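Local coordinates for protein putative sortase (Streptococcus pneumoniae, PDB 2W1K) that probably catalyses the transpeptidation that links pilin subunits into the pilus fibre, as a class C sortase, at residues A[16-21]-A[138-142]; A[42-46]-A[110-114]. All coordinates share one frame; numbering follows the deposited sequence.

In the fold
Contact 1 joins the first turn of helix 18-34 to the turn between strands 133-137 and 141-153. Contact 2 brings the loop that follows the same helix against the end of strand 106-111. The two sites flank the middle of the molecule, each touching the one beta-sheet, with centres about 27 Å apart. Contact 1 is at the surface and largely polar: a tyrosine hydroxyl and an asparagine amide both donate to one carboxylate oxygen, with one ring face packed on aliphatic carbon. Contact 2 is buried and has no hydrogen bond between its segments. It rests on proline, phenylalanine, alanine and histidine in van der Waals contact, in the probable active-site region.

Contact 1: residues A[16-21]-A[138-142]; sequences MTTEMY and NGQEI
Tyr21 lays one face of its ring over the aliphatic part of Gln140. Gln140 CB sits 4.0 Å from the ring centroid, 20° off the normal, a CH-pi contact. Gln140 CG comes closer still at the inner end of the ring, 3.3 Å from Tyr21 CD1. Tyr21 has CG anti to its own backbone N (chi1 159°), which carries the ring from the helix across the turn toward Glu141. There Tyr21 OH donates to Glu141 OE1 at 2.7 Å. It meets that oxygen from above the carboxylate plane. Asn138 ND2 donates to the same Glu141 OE1 at 2.8 Å, close to the plane and on the anti side. Two donors thus grip one oxygen from different directions.

In the sortase fold this joins the N-terminal helical region to the beta-barrel, at the turn between strands 133-137 and 141-153. Asn138 OD1 accepts from Glu141 N at 3.0 Å, an Asx motif that shapes the turn. Asn138 OD1 also lies at the edge of the Tyr21 ring, 3.5 Å from Tyr21 CE1. Thr17 is the N-cap of helix 18-34, its OG1 accepting from Met20 N. Glu141 OE2 has further partners in Gln196 and a bound MES molecule, probably from the crystallisation liquor. Met16 bends at its outer torsions and brings Met16 SD to 3.6 Å from Asn138 O.

Contact 2: residues A[42-46]-A[110-114]; sequences VDPFL and IAGHR
Phe45 pushes its ring end between Ala111 and His113. It belongs to an Asp-Pro-Phe sequence that probably corresponds to the lid of class C pilus sortases, folded here as a type I turn from Asp43 to Leu46. Phe45 holds CG beside its backbone N and anti to its carbonyl carbon (chi1 -56°), which sends the ring toward strand 106-111. Phe45 CZ leads and lies 3.7 Å from Ala111 CB. Pro44 comes to the same methyl from its own side, with Pro44 CB 3.8 Å from Ala111 CB. Pro44 CB also stands over one face of the Phe45 ring, near the rim.

His113 likewise keeps CG beside its backbone N (chi1 -77°), and its ring slides past Phe45 in the opposite direction. The two rings form an oblique pair, with centroids 5.7 Å apart and planes at 46°. His113 ND1 is near the plane of the Phe45 ring, at its edge, 3.7 Å from Phe45 CE1.

Phe45 also touches Cys175, while Asp43 pairs with Arg184 in a salt bridge. By family, His113, Cys175 and Arg184 are probably the sortase catalytic residues, consistent with a lid over the active site. Gly112 O accepts a hydrogen bond from Thr174 OG1 and also lies 3.3 Å from Phe45 CZ.

Contact 1: residues A[16-21]-A[138-142]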
loop_
_atom_site.group_PDB
_atom_site.type_symbol
_atom_site.label_atom_id
_atom_site.label_comp_id
_atom_site.label_asym_id
_atom_site.label_seq_id
_atom_site.Cartn_x
_atom_site.Cartn_y
_atom_site.Cartn_z
ATOM N N MET A 16 10.234 -9.226 -12.664
ATOM C CA MET A 16 8.848 -9.594 -12.924
ATOM C C MET A 16 8.566 -9.869 -14.398
ATOM O O MET A 16 8.180 -8.974 -15.131
ATOM C CB MET A 16 7.922 -8.501 -12.447
ATOM C CG MET A 16 6.512 -8.782 -12.798
ATOM S SD MET A 16 5.481 -8.703 -11.373
ATOM C CE MET A 16 6.112 -9.689 -10.011
ATOM N N THR A 17 8.742 -11.087 -14.848
ATOM C CA THR A 17 8.236 -11.449 -16.152
ATOM C C THR A 17 6.687 -11.314 -16.271
ATOM O O THR A 17 5.972 -11.244 -15.252
ATOM C CB THR A 17 8.635 -12.896 -16.374
ATOM O OG1 THR A 17 7.776 -13.740 -15.604
ATOM C CG2 THR A 17 10.055 -13.074 -15.822
ATOM N N THR A 18 6.186 -11.346 -17.506
ATOM C CA THR A 18 4.784 -11.472 -17.787
ATOM C C THR A 18 4.089 -12.648 -17.064
ATOM O O THR A 18 3.021 -12.497 -16.502
ATOM C CB THR A 18 4.545 -11.508 -19.333
ATOM O OG1 THR A 18 4.620 -10.158 -19.825
ATOM C CG2 THR A 18 3.167 -11.927 -19.628
ATOM N N GLU A 19 4.751 -13.800 -17.009
ATOM C CA GLU A 19 4.215 -14.983 -16.330
ATOM C C GLU A 19 4.131 -14.770 -14.839
ATOM O O GLU A 19 3.071 -15.027 -14.270
ATOM C CB GLU A 19 5.085 -16.179 -16.680
ATOM C CG GLU A 19 4.596 -17.537 -16.222
ATOM C CD GLU A 19 5.616 -18.625 -16.529
ATOM O OE1 GLU A 19 6.628 -18.747 -15.794
ATOM O OE2 GLU A 19 5.435 -19.359 -17.534
ATOM N N MET A 20 5.185 -14.262 -14.194
ATOM C CA MET A 20 5.074 -13.870 -12.800
ATOM C C MET A 20 3.952 -12.812 -12.501
ATOM O O MET A 20 3.225 -12.911 -11.538
ATOM C CB MET A 20 6.419 -13.409 -12.275
ATOM C CG MET A 20 7.355 -14.570 -12.084
ATOM S SD MET A 20 9.078 -13.905 -12.025
ATOM C CE MET A 20 10.153 -15.351 -12.365
ATOM N N TYR A 21 3.781 -11.855 -13.376
ATOM C CA TYR A 21 2.895 -10.797 -13.156
ATOM C C TYR A 21 1.471 -11.384 -13.226
ATOM O O TYR A 21 0.571 -11.038 -12.410
ATOM C CB TYR A 21 3.102 -9.741 -14.284
ATOM C CG TYR A 21 1.886 -8.794 -14.496
ATOM C CD1 TYR A 21 1.664 -7.690 -13.663
ATOM C CD2 TYR A 21 0.931 -9.054 -15.492
ATOM C CE1 TYR A 21 0.530 -6.867 -13.848
ATOM C CE2 TYR A 21 -0.198 -8.264 -15.651
ATOM C CZ TYR A 21 -0.380 -7.148 -14.870
ATOM O OH TYR A 21 -1.496 -6.320 -15.112
ATOM N N ASN A 138 3.007 -2.285 -9.840
ATOM C CA ASN A 138 2.774 -3.726 -9.579
ATOM C C ASN A 138 3.708 -4.534 -10.420
ATOM O O ASN A 138 3.578 -5.778 -10.526
ATOM C CB ASN A 138 1.330 -4.211 -9.870
ATOM C CG ASN A 138 0.835 -3.933 -11.306
ATOM O OD1 ASN A 138 1.559 -3.870 -12.264
ATOM N ND2 ASN A 138 -0.425 -3.773 -11.413
ATOM N N GLY A 139 4.640 -3.838 -11.049
ATOM C CA GLY A 139 5.585 -4.536 -11.943
ATOM C C GLY A 139 5.516 -4.143 -13.381
ATOM O O GLY A 139 6.511 -3.663 -13.954
ATOM N N GLN A 140 4.344 -4.350 -13.973
ATOM C CA GLN A 140 4.039 -4.024 -15.399
ATOM C C GLN A 140 3.180 -2.830 -15.623
ATOM O O GLN A 140 2.985 -2.464 -16.761
ATOM C CB GLN A 140 3.255 -5.185 -16.047
ATOM C CG GLN A 140 3.874 -6.512 -15.750
ATOM C CD GLN A 140 4.936 -6.940 -16.724
ATOM O OE1 GLN A 140 5.990 -7.498 -16.351
ATOM N NE2 GLN A 140 4.660 -6.766 -17.977
ATOM N N GLU A 141 2.595 -2.300 -14.555
ATOM C CA GLU A 141 1.706 -1.152 -14.617
ATOM C C GLU A 141 2.013 -0.180 -13.439
ATOM O O GLU A 141 2.351 -0.614 -12.314
ATOM C CB GLU A 141 0.276 -1.610 -14.387
ATOM C CG GLU A 141 -0.121 -2.718 -15.349
ATOM C CD GLU A 141 -1.500 -3.271 -15.062
ATOM O OE1 GLU A 141 -1.627 -3.870 -13.959
ATOM O OE2 GLU A 141 -2.483 -3.108 -15.876
ATOM N N ILE A 142 1.748 1.115 -13.660
ATOM C CA ILE A 142 1.807 2.055 -12.602
ATOM C C ILE A 142 0.413 2.543 -12.397
ATOM O O ILE A 142 -0.257 2.995 -13.360
ATOM C CB ILE A 142 2.782 3.225 -12.894
ATOM C CG1 ILE A 142 4.253 2.797 -12.786
ATOM C CG2 ILE A 142 2.610 4.220 -11.722
ATOM C CD1 ILE A 142 5.344 3.756 -13.576
#

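Contact 2: residues A[42-46]-A[110-114]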
loop_
_atom_site.group_PDB
_atom_site.type_symbol
_atom_site.label_atom_id
_atom_site.label_comp_id
_atom_site.label_asym_id
_atom_site.label_seq_id
_atom_site.Cartn_x
_atom_site.Cartn_y
_atom_site.Cartn_z
ATOM N N VAL A 42 -6.974 -6.489 11.768
ATOM C CA VAL A 42 -6.250 -6.301 13.041
ATOM C C VAL A 42 -5.560 -4.934 12.988
ATOM O O VAL A 42 -5.118 -4.518 11.911
ATOM C CB VAL A 42 -5.251 -7.490 13.291
ATOM C CG1 VAL A 42 -4.192 -7.163 14.272
ATOM C CG2 VAL A 42 -6.033 -8.735 13.711
ATOM N N ASP A 43 -5.461 -4.222 14.122
ATOM C CA ASP A 43 -4.603 -3.050 14.130
ATOM C C ASP A 43 -3.164 -3.360 13.779
ATOM O O ASP A 43 -2.560 -4.167 14.431
ATOM C CB ASP A 43 -4.593 -2.304 15.446
ATOM C CG ASP A 43 -3.846 -0.972 15.313
ATOM O OD1 ASP A 43 -4.282 -0.154 14.464
ATOM O OD2 ASP A 43 -2.854 -0.745 16.013
ATOM N N PRO A 44 -2.623 -2.711 12.725
ATOM C CA PRO A 44 -1.248 -2.928 12.266
ATOM C C PRO A 44 -0.173 -2.452 13.247
ATOM O O PRO A 44 0.956 -2.888 13.173
ATOM C CB PRO A 44 -1.179 -2.128 10.972
ATOM C CG PRO A 44 -2.232 -1.104 11.136
ATOM C CD PRO A 44 -3.340 -1.754 11.852
ATOM N N PHE A 45 -0.524 -1.626 14.200
ATOM C CA PHE A 45 0.467 -1.080 15.125
ATOM C C PHE A 45 0.203 -1.644 16.495
ATOM O O PHE A 45 0.635 -1.077 17.516
ATOM C CB PHE A 45 0.501 0.483 15.099
ATOM C CG PHE A 45 0.747 1.023 13.714
ATOM C CD1 PHE A 45 2.025 0.959 13.175
ATOM C CD2 PHE A 45 -0.300 1.436 12.893
ATOM C CE1 PHE A 45 2.283 1.415 11.849
ATOM C CE2 PHE A 45 -0.068 1.887 11.558
ATOM C CZ PHE A 45 1.226 1.857 11.051
ATOM N N LEU A 46 -0.521 -2.756 16.542
ATOM C CA LEU A 46 -0.232 -3.556 17.659
ATOM C C LEU A 46 1.181 -3.743 18.062
ATOM O O LEU A 46 1.544 -3.270 19.172
ATOM C CB LEU A 46 -1.341 -4.084 18.519
ATOM C CG LEU A 46 -1.182 -2.965 19.638
ATOM C CD1 LEU A 46 -1.309 -1.514 19.119
ATOM C CD2 LEU A 46 -1.978 -3.145 20.978
ATOM N N ILE A 110 -2.636 0.212 3.392
ATOM C CA ILE A 110 -1.161 -0.013 3.463
ATOM C C ILE A 110 -0.724 0.750 4.767
ATOM O O ILE A 110 -1.036 1.960 4.942
ATOM C CB ILE A 110 -0.402 0.620 2.274
ATOM C CG1 ILE A 110 -0.794 0.101 0.810
ATOM C CG2 ILE A 110 1.151 0.519 2.411
ATOM C CD1 ILE A 110 -0.928 -1.281 0.678
ATOM N N ALA A 111 0.037 0.084 5.633
ATOM C CA ALA A 111 0.475 0.749 6.837
ATOM C C ALA A 111 1.951 1.200 6.760
ATOM O O ALA A 111 2.762 0.665 5.977
ATOM C CB ALA A 111 0.215 -0.165 8.078
ATOM N N GLY A 112 2.311 2.228 7.529
ATOM C CA GLY A 112 3.724 2.475 7.713
ATOM C C GLY A 112 4.004 3.241 8.967
ATOM O O GLY A 112 3.127 4.032 9.437
ATOM N N HIS A 113 5.236 3.061 9.490
ATOM C CA HIS A 113 5.660 3.793 10.712
ATOM C C HIS A 113 5.771 5.289 10.640
ATOM O O HIS A 113 6.039 5.874 9.565
ATOM C CB HIS A 113 6.967 3.243 11.215
ATOM C CG HIS A 113 6.814 1.953 11.923
ATOM N ND1 HIS A 113 5.838 1.769 12.893
ATOM C CD2 HIS A 113 7.581 0.835 11.913
ATOM C CE1 HIS A 113 6.004 0.572 13.434
ATOM N NE2 HIS A 113 7.075 -0.002 12.874
ATOM N N ARG A 114 5.531 5.910 11.795
ATOM C CA ARG A 114 5.518 7.383 11.902
ATOM C C ARG A 114 6.909 7.930 12.286
ATOM O O ARG A 114 7.346 8.994 11.793
ATOM C CB ARG A 114 4.546 7.826 12.978
ATOM C CG ARG A 114 4.267 9.321 12.889
ATOM C CD ARG A 114 3.542 9.556 11.579
ATOM N NE ARG A 114 3.191 10.958 11.315
ATOM C CZ ARG A 114 2.111 11.631 11.765
ATOM N NH1 ARG A 114 1.207 11.116 12.654
ATOM N NH2 ARG A 114 1.992 12.897 11.365
#